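Local structure of Ras GTPase-activating-like protein (Schizosaccharomyces pombe, 1P2X) at residues 35-39 / 102-106; 13-17 / 29-35. The protein helps build the contractile F-actin ring at the division site, and the piece described here is its calponin-homology domain, which binds actin filaments. All blocks are in the same frame, centred on the assembly; numbering follows the deposited sequence.

Contact 1: 35-39 / 102-106; sequences EQSLR and LPKVI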
# COMPACT_ATOMS: atom_id res chain seq x y z
N GLU A 35 -5.37 2.32 3.42
CA GLU A 35 -4.05 2.52 4.03
C GLU A 35 -4.05 2.16 5.50
O GLU A 35 -3.14 1.49 5.98
CB GLU A 35 -3.58 3.96 3.90
CG GLU A 35 -3.41 4.42 2.48
CD GLU A 35 -3.52 5.91 2.39
OE1 GLU A 35 -2.49 6.59 2.58
OE2 GLU A 35 -4.65 6.39 2.15
N GLN A 36 -5.07 2.62 6.21
CA GLN A 36 -5.16 2.35 7.64
C GLN A 36 -5.30 0.86 7.94
O GLN A 36 -4.86 0.40 8.99
CB GLN A 36 -6.32 3.13 8.27
CG GLN A 36 -6.08 4.64 8.43
CD GLN A 36 -5.03 4.98 9.49
OE1 GLN A 36 -5.03 4.40 10.58
NE2 GLN A 36 -4.16 5.93 9.18
N SER A 37 -5.91 0.10 7.03
CA SER A 37 -6.10 -1.33 7.26
C SER A 37 -4.81 -2.14 7.13
O SER A 37 -4.76 -3.30 7.53
CB SER A 37 -7.17 -1.91 6.31
OG SER A 37 -6.75 -1.88 4.96
N LEU A 38 -3.78 -1.53 6.55
CA LEU A 38 -2.51 -2.24 6.36
C LEU A 38 -1.61 -2.10 7.57
O LEU A 38 -0.60 -2.79 7.68
CB LEU A 38 -1.78 -1.73 5.11
CG LEU A 38 -2.40 -1.88 3.72
CD1 LEU A 38 -1.53 -1.14 2.69
CD2 LEU A 38 -2.56 -3.34 3.35
N ARG A 39 -1.97 -1.21 8.49
CA ARG A 39 -1.12 -0.95 9.65
C ARG A 39 -0.86 -2.17 10.55
O ARG A 39 0.17 -2.24 11.23
CB ARG A 39 -1.68 0.22 10.47
CG ARG A 39 -1.70 1.54 9.70
CD ARG A 39 -2.28 2.69 10.51
NE ARG A 39 -1.42 3.08 11.63
CZ ARG A 39 -1.82 3.83 12.65
NH1 ARG A 39 -3.08 4.25 12.70
NH2 ARG A 39 -0.97 4.16 13.62
N LEU A 102 2.17 6.77 5.43
CA LEU A 102 1.43 5.70 4.76
C LEU A 102 1.55 5.72 3.24
O LEU A 102 1.47 4.68 2.58
CB LEU A 102 -0.04 5.73 5.19
CG LEU A 102 -0.28 5.20 6.62
CD1 LEU A 102 -1.71 5.49 7.07
CD2 LEU A 102 0.01 3.70 6.67
N PRO A 103 1.69 6.92 2.65
CA PRO A 103 1.85 7.01 1.19
C PRO A 103 3.11 6.29 0.70
O PRO A 103 3.18 5.86 -0.46
CB PRO A 103 1.93 8.53 0.95
CG PRO A 103 1.01 9.06 2.01
CD PRO A 103 1.39 8.25 3.23
N LYS A 104 4.11 6.16 1.56
CA LYS A 104 5.34 5.47 1.19
C LYS A 104 5.07 3.98 1.12
O LYS A 104 5.76 3.24 0.41
CB LYS A 104 6.46 5.76 2.19
CG LYS A 104 7.80 5.19 1.79
CD LYS A 104 8.92 5.69 2.69
CE LYS A 104 8.98 7.21 2.70
NZ LYS A 104 10.10 7.71 3.57
N VAL A 105 4.08 3.52 1.87
CA VAL A 105 3.70 2.11 1.84
C VAL A 105 3.05 1.84 0.49
O VAL A 105 3.40 0.88 -0.20
CB VAL A 105 2.71 1.77 2.98
CG1 VAL A 105 2.15 0.37 2.80
CG2 VAL A 105 3.42 1.88 4.33
N ILE A 106 2.10 2.69 0.11
CA ILE A 106 1.41 2.58 -1.16
C ILE A 106 2.43 2.62 -2.30
O ILE A 106 2.31 1.91 -3.28
CB ILE A 106 0.38 3.73 -1.33
CG1 ILE A 106 -0.65 3.68 -0.20
CG2 ILE A 106 -0.30 3.64 -2.68
CD1 ILE A 106 -1.30 2.30 -0.01
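Glu35 and Leu102 bring the two backbones nearest, with Glu35 CA 6.4 Å from Leu102 CA, where the short helix 34-37 passes the N-terminal part of helix 102-117. No hydrogen bond joins the segments, so side-chain packing carries the contact. Leu102 reaches between Glu35 and Arg39: its CD1 lies 4.0 Å from Glu35 CB, while its other branch, CD2, meets Arg39 CG at 4.1 Å. With Glu35 CG anti to its own carbonyl carbon, chi1 (-62°) lays Glu35 CG 3.9 Å from Ile106 CD1, the two side chains crossing nearly at a right angle; the extended remainder carries the carboxylate on toward Leu102 CB and Tyr9. Farther along, Leu38 and Val105 run antiparallel alongside one another, with Leu38 CD1 4.0 Å from Val105 CG1. Gln36 NE2 comes to 3.3 Å from Leu102 CD1, again crossing at about a right angle. Gln36 OE1 accepts a bond of 2.9 Å from Arg39 NH1 on a lone pair in the carbonyl plane (N-H...O 154°). That guanidinium is also held by the carbonyls of Ile96 and Tyr97. The carboxylate of Glu35 is buried yet supplied from elsewhere: Tyr9 bonds OE1 and Arg145 forms a salt bridge with OE2. With an alanine at Glu35, Arg145 would probably lose this counter-charge and Tyr9 this bond, and a gap is likely to open beside Ile106. Within the calponin-homology fold, the apolar stem of Glu35 thus serves the helix packing while its charged end, probably kept ionised by Arg145, ties in helices 2-23 and 136-147.

Contact 2: 13-17 / 29-35; sequences VDEAK and GPTSTFE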
# COMPACT_ATOMS: atom_id res chain seq x y z
N VAL A 13 -3.79 4.80 -4.39
CA VAL A 13 -4.18 3.88 -3.33
C VAL A 13 -5.12 2.80 -3.88
O VAL A 13 -5.01 1.62 -3.55
CB VAL A 13 -4.87 4.62 -2.15
CG1 VAL A 13 -5.24 3.64 -1.04
CG2 VAL A 13 -3.98 5.71 -1.60
N ASP A 14 -6.06 3.22 -4.73
CA ASP A 14 -7.02 2.31 -5.34
C ASP A 14 -6.32 1.25 -6.20
O ASP A 14 -6.66 0.07 -6.17
CB ASP A 14 -8.02 3.10 -6.20
CG ASP A 14 -9.23 2.28 -6.59
OD1 ASP A 14 -9.43 2.01 -7.80
OD2 ASP A 14 -10.01 1.90 -5.69
N GLU A 15 -5.33 1.69 -6.98
CA GLU A 15 -4.56 0.80 -7.85
C GLU A 15 -3.77 -0.25 -7.06
O GLU A 15 -3.74 -1.42 -7.43
CB GLU A 15 -3.61 1.63 -8.73
CG GLU A 15 -4.32 2.51 -9.76
CD GLU A 15 -3.46 3.64 -10.27
OE1 GLU A 15 -2.28 3.72 -9.87
OE2 GLU A 15 -3.96 4.47 -11.07
N ALA A 16 -3.15 0.17 -5.96
CA ALA A 16 -2.40 -0.74 -5.11
C ALA A 16 -3.37 -1.72 -4.43
O ALA A 16 -3.05 -2.90 -4.27
CB ALA A 16 -1.61 0.04 -4.05
N LYS A 17 -4.53 -1.23 -4.02
CA LYS A 17 -5.52 -2.08 -3.37
C LYS A 17 -5.93 -3.16 -4.35
O LYS A 17 -5.79 -4.35 -4.07
CB LYS A 17 -6.77 -1.28 -2.95
CG LYS A 17 -7.74 -2.08 -2.09
CD LYS A 17 -9.08 -1.36 -1.85
CE LYS A 17 -9.89 -1.26 -3.13
NZ LYS A 17 -11.25 -0.73 -2.93
N GLY A 29 -12.11 -4.09 1.17
CA GLY A 29 -12.84 -2.93 1.65
C GLY A 29 -12.62 -1.63 0.90
O GLY A 29 -11.92 -1.61 -0.11
N PRO A 30 -13.19 -0.53 1.40
CA PRO A 30 -13.07 0.81 0.79
C PRO A 30 -11.63 1.29 0.62
O PRO A 30 -10.76 1.01 1.43
CB PRO A 30 -13.85 1.71 1.76
CG PRO A 30 -14.89 0.77 2.37
CD PRO A 30 -14.09 -0.51 2.58
N THR A 31 -11.41 2.04 -0.46
CA THR A 31 -10.10 2.60 -0.75
C THR A 31 -9.74 3.68 0.27
O THR A 31 -8.59 3.77 0.70
CB THR A 31 -10.09 3.21 -2.18
OG1 THR A 31 -10.11 2.15 -3.15
CG2 THR A 31 -8.84 4.07 -2.41
N SER A 32 -10.73 4.48 0.68
CA SER A 32 -10.50 5.57 1.62
C SER A 32 -9.99 5.12 2.99
O SER A 32 -9.41 5.91 3.72
CB SER A 32 -11.78 6.41 1.80
OG SER A 32 -12.86 5.63 2.30
N THR A 33 -10.20 3.85 3.33
CA THR A 33 -9.72 3.34 4.61
C THR A 33 -8.70 2.22 4.42
O THR A 33 -8.32 1.56 5.38
CB THR A 33 -10.89 2.82 5.46
OG1 THR A 33 -11.65 1.88 4.68
CG2 THR A 33 -11.81 3.96 5.84
N PHE A 34 -8.27 2.01 3.17
CA PHE A 34 -7.32 0.94 2.87
C PHE A 34 -5.94 1.12 3.49
O PHE A 34 -5.39 0.17 4.03
CB PHE A 34 -7.20 0.73 1.35
CG PHE A 34 -6.29 -0.42 0.96
CD1 PHE A 34 -6.65 -1.73 1.27
CD2 PHE A 34 -5.09 -0.19 0.31
CE1 PHE A 34 -5.81 -2.80 0.93
CE2 PHE A 34 -4.25 -1.25 -0.04
CZ PHE A 34 -4.61 -2.56 0.28
N GLU A 35 -5.37 2.32 3.42
CA GLU A 35 -4.05 2.52 4.03
C GLU A 35 -4.05 2.16 5.50
O GLU A 35 -3.14 1.49 5.98
CB GLU A 35 -3.58 3.96 3.90
CG GLU A 35 -3.41 4.42 2.48
CD GLU A 35 -3.52 5.91 2.39
OE1 GLU A 35 -2.49 6.59 2.58
OE2 GLU A 35 -4.65 6.39 2.15
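Thr31 OG1 is held by two residues a turn apart on helix 2-23: it donates to Asp14 OD2 over 2.6 Å and accepts from Lys17 NZ at 3.1 Å. The carboxylate oxygen uses its anti lone pair, directed away from OD1. Lys17 NZ also donates to Gly29 O at 3.0 Å, with the amine tilted 17° from the carbonyl plane, so one ammonium group joins the loop at two points. Lys17 can do this because its chain starts anti to the backbone N and stays extended until it bends at chi3 (69°), turning CE and NZ over to the 29-31 loop. On the way it covers Phe34: Lys17 CG sits 3.6 Å from the Phe34 ring centroid, 13° off the normal, a CH-pi contact over the face. Val13 comes to the same ring at its edge, near the plane, where Val13 CG1 is 4.1 Å from Phe34 CD2. The methyl of Thr31 points back to helix 2-23, and Thr31 CG2 lies 3.9 Å from Val13 CG1, so the two sides of this threonine do different work, hydroxyl to the polar row and methyl to the apolar one. Beyond the ring, Val13 CG2 lies 3.9 Å from OE2 of Glu35, whose carboxylate is held by Tyr9 and Arg145. Leu28 adds to the packing on Phe34, and Phe134 to that on Thr31. The contact therefore joins helix 2-23 of the calponin-homology domain to the loop that leads into helix 34-37, by a polar chain beside an apolar layer. The nearby acid and amine probably polarise the Thr31 hydroxyl.

Contact 2 and contact 1 follow one another in sequence and share Glu35, and their centres lie 9 Å apart. Helix 34-37 is common to both, so this short helix meets helix 2-23 in one contact and helix 102-117 in the other. Those two longer helices also touch directly, with Ile106 CG2 3.9 Å from Val13 CA and 4.1 Å from Ala16 CB, which makes the packing continuous across the two sites. The polar bonds between segments all belong to contact 2, whereas no hydrogen bond crosses contact 1, where carbon and polar atoms of Glu35 and Gln36 simply pack against helix 102-117. Both contacts fall within the calponin-homology domain.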